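Local structure of sulfite dehydrogenase (Paracoccus pantotrophus, 2XTS) at residues 134-139 / 270-275; 147-152 / 195-200; 177-182 / 239-244; 295-300 / 342-347. The protein serves as the molybdenum-cofactor subunit of the sulfane dehydrogenase SoxCD, which oxidises protein-bound sulfur and works together with a heme cytochrome partner. All coordinates share one frame; numbering follows the deposited sequence.

Interaction 1 (134-139 / 270-275); sequences EGCQYT and SPSPQV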
# COMPACT_ATOMS: atom_id res chain seq x y z
N GLU A 134 -22.36 -13.23 -7.46
CA GLU A 134 -23.02 -12.09 -6.83
C GLU A 134 -22.02 -11.23 -6.06
O GLU A 134 -21.72 -11.51 -4.89
CB GLU A 134 -24.09 -12.63 -5.89
CG GLU A 134 -25.17 -13.46 -6.59
CD GLU A 134 -26.09 -14.17 -5.61
OE1 GLU A 134 -26.54 -13.49 -4.66
OE2 GLU A 134 -26.33 -15.39 -5.79
N GLY A 135 -21.52 -10.19 -6.71
CA GLY A 135 -20.56 -9.28 -6.09
C GLY A 135 -19.40 -8.98 -6.99
O GLY A 135 -18.82 -9.90 -7.55
N CYS A 136 -19.00 -7.71 -7.06
CA CYS A 136 -17.85 -7.36 -7.88
C CYS A 136 -16.55 -7.96 -7.37
O CYS A 136 -15.63 -8.15 -8.16
CB CYS A 136 -17.72 -5.84 -8.07
SG CYS A 136 -17.47 -4.90 -6.56
N GLN A 137 -16.44 -8.32 -6.09
CA GLN A 137 -15.28 -9.08 -5.65
C GLN A 137 -15.11 -10.31 -6.54
O GLN A 137 -14.00 -10.68 -6.95
CB GLN A 137 -15.46 -9.52 -4.20
CG GLN A 137 -14.37 -10.45 -3.71
CD GLN A 137 -14.20 -10.46 -2.21
OE1 GLN A 137 -15.16 -10.18 -1.49
NE2 GLN A 137 -13.00 -10.76 -1.75
N TYR A 138 -16.24 -10.96 -6.85
CA TYR A 138 -16.22 -12.23 -7.59
C TYR A 138 -16.14 -12.02 -9.10
O TYR A 138 -15.45 -12.75 -9.80
CB TYR A 138 -17.46 -13.08 -7.22
CG TYR A 138 -17.55 -13.27 -5.74
CD1 TYR A 138 -16.67 -14.10 -5.08
CD2 TYR A 138 -18.46 -12.56 -4.99
CE1 TYR A 138 -16.72 -14.24 -3.71
CE2 TYR A 138 -18.49 -12.66 -3.62
CZ TYR A 138 -17.63 -13.52 -2.99
OH TYR A 138 -17.62 -13.64 -1.63
N THR A 139 -16.90 -11.06 -9.62
CA THR A 139 -16.99 -10.90 -11.06
C THR A 139 -15.90 -9.99 -11.65
O THR A 139 -15.67 -10.04 -12.86
CB THR A 139 -18.42 -10.45 -11.48
OG1 THR A 139 -18.84 -9.30 -10.74
CG2 THR A 139 -19.42 -11.55 -11.23
N SER A 270 -19.27 0.44 -5.67
CA SER A 270 -20.39 0.70 -4.80
C SER A 270 -21.29 1.77 -5.38
O SER A 270 -20.84 2.73 -5.94
CB SER A 270 -19.94 1.12 -3.42
OG SER A 270 -19.48 2.45 -3.43
N PRO A 271 -22.62 1.55 -5.30
CA PRO A 271 -23.31 0.34 -4.84
C PRO A 271 -22.94 -0.88 -5.68
O PRO A 271 -22.58 -0.74 -6.85
CB PRO A 271 -24.80 0.67 -5.06
CG PRO A 271 -24.88 2.11 -5.22
CD PRO A 271 -23.56 2.55 -5.80
N SER A 272 -23.02 -2.05 -5.07
CA SER A 272 -22.79 -3.31 -5.75
C SER A 272 -23.45 -4.39 -4.88
O SER A 272 -23.90 -4.09 -3.78
CB SER A 272 -21.28 -3.56 -5.98
OG SER A 272 -20.60 -3.70 -4.74
N PRO A 273 -23.48 -5.66 -5.34
CA PRO A 273 -24.25 -6.63 -4.54
C PRO A 273 -23.81 -6.81 -3.09
O PRO A 273 -24.65 -7.05 -2.23
CB PRO A 273 -24.09 -7.93 -5.33
CG PRO A 273 -23.98 -7.43 -6.76
CD PRO A 273 -23.14 -6.18 -6.68
N GLN A 274 -22.51 -6.70 -2.81
CA GLN A 274 -22.00 -6.79 -1.45
C GLN A 274 -22.07 -5.47 -0.71
O GLN A 274 -21.67 -5.42 0.45
CB GLN A 274 -20.53 -7.23 -1.48
CG GLN A 274 -20.27 -8.63 -2.01
CD GLN A 274 -18.84 -8.77 -2.48
OE1 GLN A 274 -18.46 -8.19 -3.50
NE2 GLN A 274 -18.03 -9.54 -1.73
N VAL A 275 -22.49 -4.39 -1.37
CA VAL A 275 -22.55 -3.05 -0.80
C VAL A 275 -23.94 -2.46 -1.08
O VAL A 275 -24.12 -1.56 -1.91
CB VAL A 275 -21.45 -2.12 -1.38
CG1 VAL A 275 -21.40 -0.80 -0.59
CG2 VAL A 275 -20.10 -2.79 -1.40
O HOH W 1 -20.27 -6.37 -4.70
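Pro273 and Gln274, part of a type I beta turn from Ser272 to Val275, pack against the first turn of helix 136-140, next to its N-cap residue Gly135. The tight part centres on that glycine. Pro273 CB lies 3.7 Å from Gly135 N, and CG of the same ring is equally near, while Gln274 OE1 stands 3.5 Å from Gly135 CA. A side chain on Gly135 would collide with this oxygen and, at the residue's phi of 134°, also press on the preceding carbonyl. Gln274 arrives as an extended chain and is bonded at both ends of its amide. OE1 accepts Gln137 N at 3.3 Å, the donor moderately tilted from the carbonyl plane; NE2 donates 3.0 Å to a lone pair of Gln137 OE1, which lies nearly in the amide plane of Gln274. Gln274 NE2 also lies 3.7 Å from Tyr138 CE2, approaching the ring obliquely. Gln137 NE2 is bound to Phe55 and Lys38, and Gln274 NE2 also to Ala193 of the cytochrome chain, where the contact joins the molybdopterin-binding part to the dimerisation domain. Were Gln274 an alanine, Gln137 N and OE1 would probably lose these mates and a gap would open beside the Tyr138 ring. Toward Ser272, whose hydroxyl also bonds Thr269, packing is looser: Cys136 SG merely touches Ser272 OG at 3.8 Å, and beside them a water links the two backbones. That water accepts from Cys136 N and Gln274 N, and donates to Gln274 OE1 and, at 2.7 Å, to Ser272 OG.

Interaction 2 (147-152 / 195-200); sequences EYVGVP and AFFANG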
# COMPACT_ATOMS: atom_id res chain seq x y z
N GLU A 147 2.46 -0.41 -6.52
CA GLU A 147 3.67 0.32 -6.89
C GLU A 147 4.85 -0.64 -6.83
O GLU A 147 5.20 -1.10 -5.75
CB GLU A 147 3.90 1.46 -5.90
CG GLU A 147 5.18 2.27 -6.14
CD GLU A 147 5.50 3.20 -4.99
OE1 GLU A 147 5.83 2.73 -3.89
OE2 GLU A 147 5.48 4.43 -5.19
N TYR A 148 5.49 -0.88 -7.97
CA TYR A 148 6.60 -1.85 -8.06
C TYR A 148 7.91 -1.15 -8.19
O TYR A 148 8.01 -0.13 -8.88
CB TYR A 148 6.39 -2.76 -9.28
CG TYR A 148 5.22 -3.68 -9.13
CD1 TYR A 148 5.32 -4.83 -8.37
CD2 TYR A 148 4.01 -3.41 -9.77
CE1 TYR A 148 4.23 -5.68 -8.22
CE2 TYR A 148 2.93 -4.25 -9.63
CZ TYR A 148 3.05 -5.40 -8.86
OH TYR A 148 1.95 -6.25 -8.71
N VAL A 149 8.92 -1.71 -7.54
CA VAL A 149 10.30 -1.30 -7.79
C VAL A 149 11.11 -2.55 -8.12
O VAL A 149 10.98 -3.60 -7.49
CB VAL A 149 10.91 -0.55 -6.58
CG1 VAL A 149 12.39 -0.17 -6.82
CG2 VAL A 149 10.08 0.68 -6.30
N GLY A 150 11.98 -2.40 -9.11
CA GLY A 150 12.85 -3.48 -9.54
C GLY A 150 13.78 -3.01 -10.61
O GLY A 150 14.18 -1.84 -10.61
N VAL A 151 14.15 -3.93 -11.48
CA VAL A 151 15.15 -3.67 -12.50
C VAL A 151 14.52 -3.99 -13.86
O VAL A 151 13.89 -5.04 -14.02
CB VAL A 151 16.40 -4.55 -12.26
CG1 VAL A 151 17.39 -4.42 -13.40
CG2 VAL A 151 17.04 -4.24 -10.91
N PRO A 152 14.71 -3.11 -14.86
CA PRO A 152 14.19 -3.42 -16.19
C PRO A 152 14.86 -4.64 -16.79
O PRO A 152 16.08 -4.82 -16.65
CB PRO A 152 14.55 -2.20 -17.03
CG PRO A 152 15.39 -1.35 -16.21
CD PRO A 152 15.42 -1.82 -14.81
N ALA A 195 10.55 -7.28 -10.72
CA ALA A 195 10.18 -6.53 -9.53
C ALA A 195 10.53 -7.29 -8.28
O ALA A 195 10.33 -8.49 -8.19
CB ALA A 195 8.70 -6.25 -9.54
N PHE A 196 11.07 -6.57 -7.29
CA PHE A 196 11.34 -7.13 -5.96
C PHE A 196 10.52 -6.49 -4.88
O PHE A 196 10.31 -7.12 -3.82
CB PHE A 196 12.80 -6.93 -5.52
CG PHE A 196 13.80 -7.00 -6.61
CD1 PHE A 196 13.89 -8.14 -7.41
CD2 PHE A 196 14.66 -5.94 -6.85
CE1 PHE A 196 14.81 -8.21 -8.44
CE2 PHE A 196 15.59 -6.01 -7.87
CZ PHE A 196 15.66 -7.14 -8.67
N PHE A 197 10.05 -5.28 -5.10
CA PHE A 197 9.25 -4.57 -4.09
C PHE A 197 7.88 -4.26 -4.67
O PHE A 197 7.77 -3.94 -5.85
CB PHE A 197 9.92 -3.25 -3.72
CG PHE A 197 11.26 -3.39 -3.12
CD1 PHE A 197 11.44 -3.55 -1.75
CD2 PHE A 197 12.37 -3.33 -3.93
CE1 PHE A 197 12.73 -3.66 -1.22
CE2 PHE A 197 13.64 -3.45 -3.39
CZ PHE A 197 13.81 -3.60 -2.05
N ALA A 198 6.86 -4.37 -3.83
CA ALA A 198 5.48 -4.05 -4.21
C ALA A 198 4.86 -3.33 -3.03
O ALA A 198 4.83 -3.84 -1.91
CB ALA A 198 4.71 -5.29 -4.56
N ASN A 199 4.38 -2.12 -3.26
CA ASN A 199 3.79 -1.24 -2.25
C ASN A 199 4.76 -1.09 -1.07
O ASN A 199 4.39 -1.28 0.10
CB ASN A 199 2.43 -1.77 -1.82
CG ASN A 199 1.36 -1.55 -2.86
OD1 ASN A 199 1.52 -0.77 -3.81
ND2 ASN A 199 0.25 -2.24 -2.69
N GLY A 200 6.02 -0.81 -1.41
CA GLY A 200 7.02 -0.44 -0.45
C GLY A 200 7.94 -1.51 0.06
O GLY A 200 9.06 -1.24 0.43
O HOH W 2 6.97 0.12 -3.90
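Tyr148 crosses from strand 143-152 onto the side chains of Ala195 and Ala198 on strand 193-198, and its atoms can be followed outward. CB lies 3.9 Å from Phe197 O. CD1 is 3.6 Å from the same Phe197 O and also touches Ala195 CB, and CE1 comes 3.7 Å from Ala198 CB, so CD1 and CE1 touch the two methyls, which approach the ring obliquely. With chi1 at -68°, CG stands anti to the carbonyl carbon, which carries the ring over the neighbouring strand; the chain ends at OH, and the side chain of Tyr148 is about 6 Å from the bound molybdopterin at nearest atoms. On the other face of the sheet Val149 CB meets Phe197 CB, and farther along Val151 CG2 reaches Phe196 CE2 at 3.8 Å. The strand ends at Ala198, and Asn199 follows in a left-handed backbone conformation. Its OD1 accepts Glu147 N at 2.9 Å, with a nearly straight N-H (167°), and its N donates to Glu147 O, while ND2 is held by Gln68. A leucine in its place would probably leave Glu147 N without its acceptor and Gln68 without its mate. A water also ties Glu147 O and OE1 to Gly200 N, and the Glu147 carboxylate is bound by Thr64 and Ile65 of the second subunit. Between these ends Val149 O accepts two amides in its carbonyl plane, Phe196 N at 3.0 Å and Phe197 N at 3.1 Å. Two residues facing one, with a register shift before the Gly150-Ala195 pair, define a classic beta bulge in this antiparallel sheet of the molybdopterin-binding domain.

Interaction 3 (177-182 / 239-244); sequences SSNGRS and SREETS. With MTE (phosphonic acidmono-(2-amino-5,6-dimercapto-4-oxo-3,7,8a,9,10,10a-hexahydro-4H-8-oxa-1,3,9,10-tetraaza-anthracen-7-ylmethyl)ester), chain E; HEC (heme c), chain K.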
# COMPACT_ATOMS: atom_id res chain seq x y z
N SER A 177 4.82 -25.74 -11.46
CA SER A 177 4.00 -25.45 -12.62
C SER A 177 4.77 -24.72 -13.72
O SER A 177 4.33 -24.77 -14.85
CB SER A 177 2.77 -24.64 -12.25
OG SER A 177 3.06 -23.27 -12.08
N SER A 178 5.84 -24.02 -13.34
CA SER A 178 6.73 -23.22 -14.23
C SER A 178 6.06 -21.98 -14.82
O SER A 178 6.69 -20.91 -14.88
CB SER A 178 7.39 -24.06 -15.33
OG SER A 178 6.81 -23.90 -16.63
N ASN A 179 4.83 -22.09 -15.31
CA ASN A 179 4.13 -20.95 -15.90
C ASN A 179 4.91 -20.30 -17.03
O ASN A 179 4.90 -19.09 -17.20
CB ASN A 179 3.81 -19.91 -14.83
CG ASN A 179 2.60 -19.05 -15.19
OD1 ASN A 179 2.71 -17.88 -15.60
ND2 ASN A 179 1.43 -19.65 -15.06
N GLY A 180 5.58 -21.10 -17.84
CA GLY A 180 6.42 -20.53 -18.88
C GLY A 180 5.58 -19.80 -19.90
O GLY A 180 4.56 -20.30 -20.34
N ARG A 181 6.03 -18.60 -20.27
CA ARG A 181 5.37 -17.77 -21.26
C ARG A 181 6.39 -17.11 -22.17
O ARG A 181 7.47 -16.70 -21.72
CB ARG A 181 4.49 -16.68 -20.60
CG ARG A 181 3.20 -17.19 -19.97
CD ARG A 181 2.27 -17.84 -20.97
NE ARG A 181 1.83 -16.97 -22.04
CZ ARG A 181 0.74 -16.23 -22.07
NH1 ARG A 181 -0.10 -16.19 -21.06
NH2 ARG A 181 0.46 -15.53 -23.15
N SER A 182 6.00 -16.93 -23.43
CA SER A 182 6.82 -16.30 -24.46
C SER A 182 6.44 -14.84 -24.67
O SER A 182 5.26 -14.49 -24.76
CB SER A 182 6.62 -17.03 -25.76
OG SER A 182 6.93 -18.40 -25.64
N SER A 239 4.23 -22.77 -25.23
CA SER A 239 4.07 -23.54 -24.03
C SER A 239 2.60 -23.79 -23.66
O SER A 239 1.69 -23.24 -24.27
CB SER A 239 4.75 -22.79 -22.90
OG SER A 239 4.05 -21.57 -22.71
N ARG A 240 2.38 -24.62 -22.65
CA ARG A 240 1.02 -24.98 -22.24
C ARG A 240 0.16 -23.75 -21.94
O ARG A 240 -1.02 -23.70 -22.31
CB ARG A 240 1.09 -25.95 -21.06
CG ARG A 240 -0.23 -26.58 -20.62
CD ARG A 240 -0.97 -25.81 -19.56
NE ARG A 240 -2.13 -26.57 -19.14
CZ ARG A 240 -2.78 -26.41 -17.99
NH1 ARG A 240 -2.41 -25.48 -17.13
NH2 ARG A 240 -3.81 -27.18 -17.72
N GLU A 241 0.77 -22.79 -21.26
CA GLU A 241 0.06 -21.58 -20.86
C GLU A 241 -0.12 -20.54 -21.96
O GLU A 241 -0.54 -19.42 -21.70
CB GLU A 241 0.65 -20.96 -19.59
CG GLU A 241 0.61 -21.91 -18.37
CD GLU A 241 -0.76 -22.45 -17.95
OE1 GLU A 241 -1.79 -21.96 -18.41
OE2 GLU A 241 -0.80 -23.40 -17.14
N GLU A 242 0.17 -20.92 -23.21
CA GLU A 242 -0.17 -20.07 -24.33
C GLU A 242 -0.70 -20.85 -25.51
O GLU A 242 -0.86 -20.29 -26.59
CB GLU A 242 1.00 -19.16 -24.69
CG GLU A 242 2.23 -19.88 -25.16
CD GLU A 242 3.55 -19.12 -24.96
OE1 GLU A 242 3.55 -18.03 -24.34
OE2 GLU A 242 4.59 -19.68 -25.41
N THR A 243 -1.10 -22.10 -25.27
CA THR A 243 -1.68 -22.98 -26.28
C THR A 243 -2.98 -23.57 -25.72
O THR A 243 -4.09 -23.18 -26.10
CB THR A 243 -0.70 -24.10 -26.73
OG1 THR A 243 -0.20 -24.81 -25.58
CG2 THR A 243 0.49 -23.51 -27.50
N SER A 244 -2.85 -24.50 -24.80
CA SER A 244 -4.00 -25.04 -24.11
C SER A 244 -4.79 -23.95 -23.40
O SER A 244 -6.01 -23.91 -23.46
CB SER A 244 -3.55 -26.09 -23.09
OG SER A 244 -4.67 -26.61 -22.40
N1 MTE E . 3.79 -17.42 -11.99
C2 MTE E . 4.11 -18.67 -11.66
N2 MTE E . 5.41 -18.99 -11.52
N3 MTE E . 3.17 -19.60 -11.42
C4 MTE E . 1.83 -19.34 -11.52
O4 MTE E . 1.02 -20.26 -11.27
N5 MTE E . 0.11 -17.63 -12.15
C6 MTE E . -0.01 -16.52 -13.07
C7 MTE E . 0.89 -15.33 -12.75
N8 MTE E . 2.24 -15.78 -12.55
C9 MTE E . 1.42 -18.01 -11.92
C10 MTE E . 2.49 -17.04 -12.17
C1' MTE E . -1.44 -16.02 -13.22
S1' MTE E . -2.57 -16.97 -14.15
C2' MTE E . -1.83 -14.82 -12.72
S2' MTE E . -3.39 -14.17 -13.04
C3' MTE E . -0.86 -14.02 -11.88
O3' MTE E . 0.38 -14.68 -11.60
C4' MTE E . -1.48 -13.70 -10.53
O4' MTE E . -0.59 -12.87 -9.78
P MTE E . -0.87 -12.79 -8.20
O1P MTE E . -2.31 -12.19 -8.19
O2P MTE E . -0.88 -14.16 -7.60
O3P MTE E . 0.14 -11.82 -7.68
FE HEC K . -1.86 -34.03 -14.95
CHA HEC K . -2.89 -31.08 -16.28
CHB HEC K . -0.56 -34.92 -17.98
CHC HEC K . -0.54 -36.78 -13.55
CHD HEC K . -3.67 -33.46 -12.17
NA HEC K . -1.75 -33.17 -16.77
C1A HEC K . -2.30 -31.96 -17.12
C2A HEC K . -2.11 -31.75 -18.54
C3A HEC K . -1.46 -32.82 -19.01
C4A HEC K . -1.23 -33.72 -17.90
CMA HEC K . -1.00 -33.11 -20.45
CAA HEC K . -2.60 -30.50 -19.32
CBA HEC K . -4.08 -30.61 -19.68
CGA HEC K . -4.57 -29.47 -20.52
O1A HEC K . -4.09 -28.34 -20.36
O2A HEC K . -5.43 -29.77 -21.38
NB HEC K . -0.73 -35.52 -15.60
C1B HEC K . -0.27 -35.73 -16.89
C2B HEC K . 0.68 -36.82 -16.88
C3B HEC K . 0.66 -37.36 -15.66
C4B HEC K . -0.19 -36.54 -14.84
CMB HEC K . 1.34 -37.37 -18.16
CAB HEC K . 1.49 -38.53 -15.13
CBB HEC K . 2.99 -38.30 -15.44
NC HEC K . -2.08 -34.94 -13.16
C1C HEC K . -1.47 -36.10 -12.80
C2C HEC K . -1.91 -36.46 -11.47
C3C HEC K . -2.79 -35.53 -11.08
C4C HEC K . -2.93 -34.60 -12.17
CMC HEC K . -1.42 -37.69 -10.68
CAC HEC K . -3.64 -35.39 -9.82
CBC HEC K . -3.05 -35.62 -8.48
ND HEC K . -3.05 -32.53 -14.34
C1D HEC K . -3.61 -32.44 -13.08
C2D HEC K . -4.20 -31.14 -12.89
C3D HEC K . -3.93 -30.41 -14.14
C4D HEC K . -3.24 -31.32 -14.99
CMD HEC K . -4.87 -30.55 -11.66
CAD HEC K . -4.34 -28.97 -14.41
CBD HEC K . -3.22 -28.04 -13.96
CGD HEC K . -3.49 -26.60 -14.25
O1D HEC K . -4.46 -26.28 -14.99
O2D HEC K . -2.68 -25.76 -13.81
O HOH W 3 1.08 -24.29 -15.82
O HOH W 4 3.48 -22.88 -19.94
O HOH W 5 2.74 -15.52 -25.05
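Arg181 lays one face of its guanidinium beneath Glu241 O, which sits 3.0 Å above the plane and toward its rim; neither NE nor NH1 has the angle to bond it, so the carbonyl oxygen sits over the face as a close contact without a hydrogen bond. The chain bends at chi2 and chi3 (-62° and -60°), folding the group back beside Glu242. There NE makes a salt bridge to Glu242 OE1 at 3.1 Å, meeting that oxygen on its anti side, with the guanidinium and carboxylate planes almost perpendicular. The syn lone pair of the same oxygen takes Ser182 N at 2.8 Å, and OE2 uses its syn lone pair for Ser182 OG at 2.7 Å. OE2 also accepts Ser239 N, so four donors of the two segments hold the carboxylate against rotation, and a water adds a further bond to OE1. Farther back Ser239 OG donates to Gly180 O at 2.7 Å, from above the carbonyl plane. The segments reach both cofactors. Asn179 CB packs 3.4 Å from C2 of the molybdopterin, and Arg240, with a salt bridge to Glu241, binds both propionates of heme c, its NE to O1A at 2.9 Å and NH2 to O1A and O1D; Ser244 OG adds a bond to O1A. Arg181 NH1 is hydrogen-bonded to Asn221 of the molybdenum oxide pocket and salt-bridged to Glu219, a cobalt ligand. In the fold, strand 181-184 is an outermost strand of a mixed sheet within this chain, pairing through Arg181 with Ala171. The loop after strand 227-233 closes against it, and Ser182 and Ser239 both touch Tyr170 of strand 168-173.

Interaction 4 (295-300 / 342-347); sequences GRITRV and SRAVDE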
# COMPACT_ATOMS: atom_id res chain seq x y z
N GLY A 295 -3.18 2.09 -22.24
CA GLY A 295 -2.70 3.39 -21.82
C GLY A 295 -3.47 3.97 -20.66
O GLY A 295 -3.91 3.23 -19.77
N ARG A 296 -3.60 5.30 -20.64
CA ARG A 296 -4.34 5.97 -19.61
C ARG A 296 -5.83 5.97 -19.89
O ARG A 296 -6.27 6.07 -21.03
CB ARG A 296 -3.91 7.43 -19.52
CG ARG A 296 -2.43 7.65 -19.17
CD ARG A 296 -2.06 9.13 -19.33
NE ARG A 296 -0.63 9.40 -19.12
CZ ARG A 296 -0.09 9.79 -17.97
NH1 ARG A 296 -0.82 9.95 -16.86
NH2 ARG A 296 1.22 10.01 -17.92
N ILE A 297 -6.60 5.88 -18.82
CA ILE A 297 -8.03 6.19 -18.87
C ILE A 297 -8.18 7.69 -19.06
O ILE A 297 -7.53 8.47 -18.38
CB ILE A 297 -8.75 5.72 -17.56
CG1 ILE A 297 -8.76 4.20 -17.46
CG2 ILE A 297 -10.16 6.31 -17.45
CD1 ILE A 297 -9.44 3.48 -18.55
N THR A 298 -9.04 8.11 -19.97
CA THR A 298 -9.31 9.52 -20.19
C THR A 298 -10.64 9.95 -19.61
O THR A 298 -10.77 11.09 -19.21
CB THR A 298 -9.25 9.88 -21.66
OG1 THR A 298 -10.15 9.06 -22.40
CG2 THR A 298 -7.85 9.70 -22.19
N ARG A 299 -11.62 9.06 -19.56
CA ARG A 299 -12.86 9.32 -18.87
C ARG A 299 -13.63 8.06 -18.56
O ARG A 299 -13.36 7.00 -19.12
CB ARG A 299 -13.74 10.34 -19.60
CG ARG A 299 -14.63 9.80 -20.64
CD ARG A 299 -15.53 10.91 -21.22
NE ARG A 299 -16.57 10.32 -22.04
CZ ARG A 299 -16.40 10.00 -23.32
NH1 ARG A 299 -15.24 10.19 -23.92
NH2 ARG A 299 -17.40 9.46 -23.99
N VAL A 300 -14.55 8.20 -17.62
CA VAL A 300 -15.52 7.17 -17.32
C VAL A 300 -16.91 7.77 -17.33
O VAL A 300 -17.15 8.77 -16.68
CB VAL A 300 -15.26 6.48 -15.95
CG1 VAL A 300 -16.24 5.33 -15.75
CG2 VAL A 300 -13.80 6.02 -15.84
N SER A 342 -21.04 1.46 -15.85
CA SER A 342 -19.93 2.33 -16.11
C SER A 342 -19.26 1.91 -17.41
O SER A 342 -19.22 0.72 -17.77
CB SER A 342 -18.95 2.33 -14.94
OG SER A 342 -18.41 1.05 -14.66
N ARG A 343 -18.72 2.90 -18.11
CA ARG A 343 -18.10 2.70 -19.43
C ARG A 343 -16.81 3.51 -19.50
O ARG A 343 -16.85 4.74 -19.51
CB ARG A 343 -19.07 3.13 -20.53
CG ARG A 343 -18.59 2.99 -21.94
CD ARG A 343 -19.69 3.46 -22.89
NE ARG A 343 -19.92 4.90 -22.82
CZ ARG A 343 -20.90 5.56 -23.44
NH1 ARG A 343 -21.81 4.89 -24.14
NH2 ARG A 343 -21.00 6.88 -23.32
N ALA A 344 -15.67 2.80 -19.55
CA ALA A 344 -14.36 3.44 -19.63
C ALA A 344 -13.97 3.83 -21.05
O ALA A 344 -14.33 3.14 -22.01
CB ALA A 344 -13.31 2.52 -19.08
N VAL A 345 -13.20 4.91 -21.18
CA VAL A 345 -12.61 5.35 -22.42
C VAL A 345 -11.13 5.54 -22.15
O VAL A 345 -10.75 6.09 -21.12
CB VAL A 345 -13.22 6.67 -22.92
CG1 VAL A 345 -12.60 7.06 -24.29
CG2 VAL A 345 -14.75 6.55 -22.97
N ASP A 346 -10.28 5.02 -23.04
CA ASP A 346 -8.84 5.22 -22.87
C ASP A 346 -8.27 6.18 -23.92
O ASP A 346 -8.97 6.61 -24.84
CB ASP A 346 -8.06 3.90 -22.76
CG ASP A 346 -7.94 3.13 -24.04
OD1 ASP A 346 -7.90 3.75 -25.13
OD2 ASP A 346 -7.83 1.89 -23.94
N GLU A 347 -7.00 6.50 -23.78
CA GLU A 347 -6.36 7.52 -24.61
C GLU A 347 -6.26 7.15 -26.08
O GLU A 347 -5.97 8.01 -26.91
CB GLU A 347 -4.98 7.87 -24.08
CG GLU A 347 -3.98 6.74 -24.17
CD GLU A 347 -2.62 7.18 -23.69
OE1 GLU A 347 -2.23 6.79 -22.57
OE2 GLU A 347 -1.95 7.97 -24.41
O HOH W 6 -9.71 9.32 -25.63
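A classic beta bulge interrupts the antiparallel pairing of strands 297-303 and 338-346: Thr298 and Arg299 both face Val345, in the dimerisation domain, whose sequence family belongs to the E-set clan. Val345 O accepts Thr298 N at 2.9 Å and, weakly, Arg299 N at 3.5 Å, while Val345 N returns a 2.9 Å bond to Arg299 O. The register moves by one residue, with Ile297 paired to Asp346 before the bulge and Val300 to Ala344 after it. Beside the bulge Arg299 has CG between its backbone N and carbonyl carbon (chi1 87°), from where its extended chain brings the guanidinium over Val345: CG2 stands 3.7 Å above the centre of that plane. Arg343 NH2 is 4.5 Å from Arg299 NH2, yet both arginines form salt bridges to Asp301, which is likely to offset their charges, and Arg343 adds a cation-pi contact with Trp310. At the other end Glu347 folds back on Arg296. Its OE1 takes Arg296 N through the anti lone pair at 2.8 Å, with an almost straight N-H (174°), and its N donates to Arg296 O at 2.9 Å. Gly295 passes close to the same OE1, where a CB would collide. Water 6 bonds Asp346 O nearby. On the opposite face Ile297 CD1 meets Ala344 CB at 4.0 Å. Within the sheet strands 311-316 and 375-378 flank this pair; Ile297 and Val300 rest on strands 282-291 and 325-333, and Arg299 and Arg343 meet the cytochrome chain.

Interaction 3 lies at the cofactors: it touches the molybdopterin and holds heme c propionates, whereas the other three lie away from the cofactor sites. Interaction 2 is the nearest to it, with centres 24 Å apart, and their segments alternate along the chain within the molybdopterin-binding domain; the side chain of Tyr148 still comes to about 6 Å of the pterin cofactor. Both are nested within the loop closed by interaction 1, whose centre is about 32 Å from that of interaction 3. Interaction 1 bridges to the dimerisation domain, which holds interaction 4, about 9 Å away at nearest atoms. Interactions 1, 3 and 4 meet the cytochrome chain, while interaction 2 meets the second subunit.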